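Local atomic coordinates of peptidoglycan-recognition protein LB (Drosophila melanogaster, PDB entry 7NSZ), a protein that hydrolyses the amide bond between N-acetylmuramoyl groups and L-amino acids in bacterial peptidoglycan, a zinc-dependent amidase reaction that serves insect innate immunity. Residues R63-F68 with I78-G83; V51-P56 with L123-M128. The protein carries 1 engineered substitution. One frame throughout, in Å; residues are numbered along the deposited sequence.

Contact 1 (R63-F68 with I78-G83). Engineered in segment 78-83: F80 (natural residue Tyr).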
loop_
_atom_site.group_PDB
_atom_site.type_symbol
_atom_site.label_atom_id
_atom_site.label_comp_id
_atom_site.label_asym_id
_atom_site.label_seq_id
_atom_site.Cartn_x
_atom_site.Cartn_y
_atom_site.Cartn_z
ATOM N N ARG A 63 12.270 5.134 3.734
ATOM C CA ARG A 63 13.010 6.354 3.314
ATOM C C ARG A 63 13.513 6.192 1.892
ATOM O O ARG A 63 13.517 7.190 1.136
ATOM C CB ARG A 63 14.150 6.658 4.287
ATOM C CG ARG A 63 13.649 7.068 5.653
ATOM C CD ARG A 63 14.728 7.619 6.590
ATOM N NE ARG A 63 15.828 6.684 6.789
ATOM C CZ ARG A 63 15.881 5.833 7.802
ATOM N NH1 ARG A 63 14.853 5.673 8.602
ATOM N NH2 ARG A 63 16.940 5.059 7.958
ATOM N N ASP A 64 14.000 5.036 1.529
ATOM C CA ASP A 64 14.465 4.836 0.142
ATOM C C ASP A 64 13.331 5.070 -0.864
ATOM O O ASP A 64 13.547 5.684 -1.955
ATOM C CB ASP A 64 15.105 3.454 0.029
ATOM C CG ASP A 64 16.469 3.325 0.697
ATOM O OD1 ASP A 64 17.041 4.347 1.094
ATOM O OD2 ASP A 64 16.907 2.179 0.856
ATOM N N MET A 65 12.149 4.526 -0.634
ATOM C CA MET A 65 10.995 4.779 -1.534
ATOM C C MET A 65 10.637 6.251 -1.509
ATOM O O MET A 65 10.384 6.810 -2.610
ATOM C CB MET A 65 9.789 3.925 -1.131
ATOM C CG MET A 65 10.020 2.439 -1.367
ATOM S SD MET A 65 8.537 1.418 -1.104
ATOM C CE MET A 65 8.454 1.465 0.674
ATOM N N GLN A 66 10.566 6.839 -0.336
ATOM C CA GLN A 66 10.235 8.283 -0.293
ATOM C C GLN A 66 11.260 9.097 -1.093
ATOM O O GLN A 66 10.832 10.034 -1.792
ATOM C CB GLN A 66 10.145 8.792 1.131
ATOM C CG GLN A 66 9.588 10.191 1.179
ATOM C CD GLN A 66 9.622 10.834 2.538
ATOM O OE1 GLN A 66 10.603 10.682 3.266
ATOM N NE2 GLN A 66 8.562 11.564 2.848
ATOM N N ASP A 67 12.524 8.768 -0.952
ATOM C CA ASP A 67 13.629 9.483 -1.645
ATOM C C ASP A 67 13.477 9.319 -3.158
ATOM O O ASP A 67 13.570 10.296 -3.941
ATOM C CB ASP A 67 15.000 9.017 -1.193
ATOM C CG ASP A 67 15.375 9.433 0.220
ATOM O OD1 ASP A 67 14.651 10.244 0.839
ATOM O OD2 ASP A 67 16.486 8.927 0.648
ATOM N N PHE A 68 13.232 8.102 -3.617
ATOM C CA PHE A 68 13.006 7.834 -5.053
ATOM C C PHE A 68 11.835 8.648 -5.558
ATOM O O PHE A 68 11.955 9.359 -6.576
ATOM C CB PHE A 68 12.778 6.349 -5.241
ATOM C CG PHE A 68 12.584 5.902 -6.675
ATOM C CD1 PHE A 68 13.467 6.287 -7.678
ATOM C CD2 PHE A 68 11.545 5.052 -7.011
ATOM C CE1 PHE A 68 13.288 5.847 -8.986
ATOM C CE2 PHE A 68 11.372 4.593 -8.313
ATOM C CZ PHE A 68 12.250 4.999 -9.290
ATOM N N ILE A 78 6.252 10.003 -0.865
ATOM C CA ILE A 78 6.068 8.564 -1.154
ATOM C C ILE A 78 4.667 8.350 -1.727
ATOM O O ILE A 78 3.706 8.935 -1.253
ATOM C CB ILE A 78 6.286 7.704 0.100
ATOM C CG1 ILE A 78 6.459 6.240 -0.308
ATOM C CG2 ILE A 78 5.256 7.931 1.174
ATOM C CD1 ILE A 78 6.896 5.339 0.822
ATOM N N GLY A 79 4.555 7.579 -2.800
ATOM C CA GLY A 79 3.245 7.498 -3.499
ATOM C C GLY A 79 2.169 6.676 -2.776
ATOM O O GLY A 79 1.011 6.830 -3.107
ATOM N N PHE A 80 2.557 5.827 -1.850
ATOM C CA PHE A 80 1.659 4.863 -1.188
ATOM C C PHE A 80 1.016 5.461 0.057
ATOM O O PHE A 80 1.615 6.308 0.777
ATOM C CB PHE A 80 2.464 3.613 -0.827
ATOM C CG PHE A 80 3.146 2.993 -2.012
ATOM C CD1 PHE A 80 2.395 2.403 -3.036
ATOM C CD2 PHE A 80 4.521 2.951 -2.116
ATOM C CE1 PHE A 80 3.006 1.820 -4.139
ATOM C CE2 PHE A 80 5.126 2.356 -3.199
ATOM C CZ PHE A 80 4.363 1.823 -4.240
ATOM N N SER A 81 -0.127 4.939 0.396
ATOM C CA SER A 81 -0.840 5.311 1.645
ATOM C C SER A 81 -0.119 4.738 2.857
ATOM O O SER A 81 0.029 5.411 3.901
ATOM C CB SER A 81 -2.242 4.832 1.611
ATOM O OG SER A 81 -2.929 5.198 0.402
ATOM N N PHE A 82 0.280 3.462 2.734
ATOM C CA PHE A 82 0.911 2.688 3.828
ATOM C C PHE A 82 1.906 1.687 3.255
ATOM O O PHE A 82 1.693 1.214 2.099
ATOM C CB PHE A 82 -0.095 1.896 4.682
ATOM C CG PHE A 82 -1.042 2.786 5.438
ATOM C CD1 PHE A 82 -2.246 3.137 4.903
ATOM C CD2 PHE A 82 -0.733 3.265 6.688
ATOM C CE1 PHE A 82 -3.089 4.022 5.546
ATOM C CE2 PHE A 82 -1.576 4.172 7.338
ATOM C CZ PHE A 82 -2.765 4.514 6.764
ATOM N N GLY A 83 2.952 1.363 3.979
ATOM C CA GLY A 83 3.849 0.258 3.650
ATOM C C GLY A 83 3.803 -0.785 4.720
ATOM O O GLY A 83 3.471 -0.515 5.899
#
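M65 sends CG away from its carbonyl carbon and alongside its backbone N (chi1 -68°), while chi1 -165° puts I78 CG1 anti to its N and an extended second torsion carries CD1 on to the methionine; together these torsions bring a methionine, an isoleucine and an aromatic ring into one apolar cluster. In this zinc amidase domain the cluster joins helix 55-72 to the loop that leads into strand 82-84, and it includes a Met-aromatic contact. M65 CB rests on I78 CD1 at 3.8 Å. The methionine chain runs on extended through CG and bends only at the last torsion, which carries CE back to 4.2 Å from I78 CD1, so the isoleucine tip meets both the root and the end of the same side chain. M65 SD approaches F80 CE2 at 4.1 Å; it stands 5.3 Å from the centre of the F80 ring and 69° off the ring normal, an oblique approach. F80 is an engineered residue, tyrosine in nature, at a position inferred to be essential for coordinating the zinc hydrate. Its ring also meets that of the zinc ligand H44 and touches V114 of the central sheet. The loop is tied down by polar bonds from beyond the cluster: H69 ND1 accepts from G79 N, and R94 NE donates to I78 O. On the other flank, Q66 lays the aliphatic part of its chain beside I78, with CB 4.1 Å from I78 CB, and its amide NE2 donates to R26 O and D77 OD1. Here the backbone is closest, and Q66 CG covers I78 N at 3.9 Å, a buried N-H without a hydrogen-bond partner in the model.

Contact 2 (V51-P56 with L123-M128)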
loop_
_atom_site.group_PDB
_atom_site.type_symbol
_atom_site.label_atom_id
_atom_site.label_comp_id
_atom_site.label_asym_id
_atom_site.label_seq_id
_atom_site.Cartn_x
_atom_site.Cartn_y
_atom_site.Cartn_z
ATOM N N VAL A 51 12.670 -7.379 0.219
ATOM C CA VAL A 51 12.100 -7.708 1.544
ATOM C C VAL A 51 13.060 -7.280 2.652
ATOM O O VAL A 51 14.267 -7.388 2.527
ATOM C CB VAL A 51 11.763 -9.199 1.623
ATOM C CG1 VAL A 51 13.027 -10.054 1.490
ATOM C CG2 VAL A 51 10.991 -9.529 2.907
ATOM N N CYS A 52 12.481 -6.740 3.711
ATOM C CA CYS A 52 13.167 -6.189 4.902
ATOM C C CYS A 52 12.686 -7.001 6.092
ATOM O O CYS A 52 11.475 -7.149 6.279
ATOM C CB CYS A 52 12.873 -4.693 5.023
ATOM S SG CYS A 52 11.144 -4.172 5.295
ATOM N N TYR A 53 13.596 -7.601 6.859
ATOM C CA TYR A 53 13.172 -8.448 7.989
ATOM C C TYR A 53 13.293 -7.699 9.326
ATOM O O TYR A 53 12.569 -8.105 10.270
ATOM C CB TYR A 53 13.980 -9.741 7.993
ATOM C CG TYR A 53 13.603 -10.650 6.852
ATOM C CD1 TYR A 53 14.506 -10.930 5.854
ATOM C CD2 TYR A 53 12.330 -11.189 6.754
ATOM C CE1 TYR A 53 14.180 -11.773 4.810
ATOM C CE2 TYR A 53 11.969 -12.003 5.688
ATOM C CZ TYR A 53 12.900 -12.286 4.713
ATOM O OH TYR A 53 12.598 -13.113 3.662
ATOM N N SER A 54 14.192 -6.750 9.456
ATOM C CA SER A 54 14.326 -5.958 10.708
ATOM C C SER A 54 13.728 -4.555 10.559
ATOM O O SER A 54 13.707 -3.985 9.474
ATOM C CB SER A 54 15.751 -5.850 11.141
ATOM O OG SER A 54 16.447 -4.878 10.422
ATOM N N THR A 55 13.241 -4.031 11.653
ATOM C CA THR A 55 12.607 -2.707 11.659
ATOM C C THR A 55 13.608 -1.656 11.213
ATOM O O THR A 55 13.293 -0.824 10.366
ATOM C CB THR A 55 12.011 -2.426 13.023
ATOM O OG1 THR A 55 10.950 -3.345 13.227
ATOM C CG2 THR A 55 11.495 -1.002 13.120
ATOM N N PRO A 56 14.900 -1.661 11.618
ATOM C CA PRO A 56 15.808 -0.664 11.043
ATOM C C PRO A 56 15.854 -0.748 9.520
ATOM O O PRO A 56 15.940 0.302 8.880
ATOM C CB PRO A 56 17.159 -1.006 11.737
ATOM C CG PRO A 56 16.740 -1.541 13.022
ATOM C CD PRO A 56 15.568 -2.463 12.675
ATOM N N LEU A 123 5.916 -15.921 -1.933
ATOM C CA LEU A 123 4.773 -15.460 -1.104
ATOM C C LEU A 123 5.348 -14.640 0.044
ATOM O O LEU A 123 6.234 -15.104 0.751
ATOM C CB LEU A 123 3.981 -16.659 -0.571
ATOM C CG LEU A 123 2.738 -16.298 0.214
ATOM C CD1 LEU A 123 1.725 -15.663 -0.725
ATOM C CD2 LEU A 123 2.169 -17.527 0.893
ATOM N N PRO A 124 4.842 -13.425 0.347
ATOM C CA PRO A 124 5.325 -12.731 1.541
ATOM C C PRO A 124 5.133 -13.600 2.781
ATOM O O PRO A 124 4.166 -14.367 2.866
ATOM C CB PRO A 124 4.435 -11.460 1.602
ATOM C CG PRO A 124 4.032 -11.232 0.160
ATOM C CD PRO A 124 3.878 -12.640 -0.430
ATOM N N PRO A 125 6.038 -13.431 3.769
ATOM C CA PRO A 125 5.885 -14.146 5.040
ATOM C C PRO A 125 4.559 -13.768 5.709
ATOM O O PRO A 125 4.000 -12.638 5.481
ATOM C CB PRO A 125 7.113 -13.783 5.860
ATOM C CG PRO A 125 7.833 -12.705 5.121
ATOM C CD PRO A 125 7.249 -12.594 3.733
ATOM N N LYS A 126 3.987 -14.685 6.486
ATOM C CA LYS A 126 2.640 -14.544 7.073
ATOM C C LYS A 126 2.517 -13.198 7.807
ATOM O O LYS A 126 1.435 -12.643 7.816
ATOM C CB LYS A 126 2.290 -15.712 8.006
ATOM N N GLN A 127 3.537 -12.769 8.530
ATOM C CA GLN A 127 3.400 -11.512 9.311
ATOM C C GLN A 127 3.072 -10.328 8.394
ATOM O O GLN A 127 2.417 -9.386 8.857
ATOM C CB GLN A 127 4.632 -11.249 10.185
ATOM C CG GLN A 127 5.927 -10.982 9.451
ATOM C CD GLN A 127 6.730 -12.210 9.095
ATOM O OE1 GLN A 127 6.184 -13.318 9.100
ATOM N NE2 GLN A 127 7.973 -11.995 8.703
ATOM N N MET A 128 3.554 -10.335 7.154
ATOM C CA MET A 128 3.235 -9.253 6.185
ATOM C C MET A 128 1.782 -9.395 5.758
ATOM O O MET A 128 1.074 -8.400 5.656
ATOM C CB MET A 128 4.175 -9.285 4.985
ATOM C CG MET A 128 5.614 -9.001 5.361
ATOM S SD MET A 128 6.656 -8.875 3.895
ATOM C CE MET A 128 6.066 -7.304 3.277
#
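M128, in the first turn of helix 126-142, reaches across to V51 in the loop ahead of helix 55-72. Its CB and CG lead up to the contact without touching V51: chi1 -64° sets CG anti to the carbonyl carbon, and an extended second torsion (-174°) carries the sulfur on. M128 SD stands 4.5 Å from V51 CG2, a loose apolar contact, and within its own segment it meets P125 CD at 3.8 Å. At the last torsion the chain bends (chi3 72°), and the terminal CE turns away from the valine methyl. A second pair lies beside this one. The ring of Y53 presents its edge to the pyrrolidine of P125, with Y53 CE2 4.2 Å from P125 CG and the proline carbon near the ring plane. V51 CG2 also sits above the Y53 ring, 3.8 Å from Y53 CE2, so one methyl links the two pairs. P125 occupies the N-cap position, and its O accepts a hydrogen bond from M128 N in the first turn. The contact thus joins the beginnings of two helices of the amidase fold, near the disulfide from C52 to C58. W119 touches V51, P125 and M128, while Q127 NE2 donates to G86 O. No hydrogen bond or salt bridge spans the two segments, and only 109 Å² is buried, which implies a light association of hydrocarbon, sulfur and aromatic edge held by dispersion and partial exclusion of water.

In the fold
Helix 55-72 is common to both contacts: its middle supplies one side of contact 1, and its first residues, with the loop before them, supply one side of contact 2. Between residues 51-56 and 123-128 the chain passes through both segments of contact 1. The centres lie about 16 Å apart, and the nearest atoms about 5 Å, without touching. Contact 1 borders the active site, where H44, H154 and C162 hold the zinc ion; the F80 side chain is about 5 Å from the metal and about 4 Å from the H44 side chain. Contact 2 is more remote, its M128 side chain about 13 Å from the zinc and about 12 Å from that of F80.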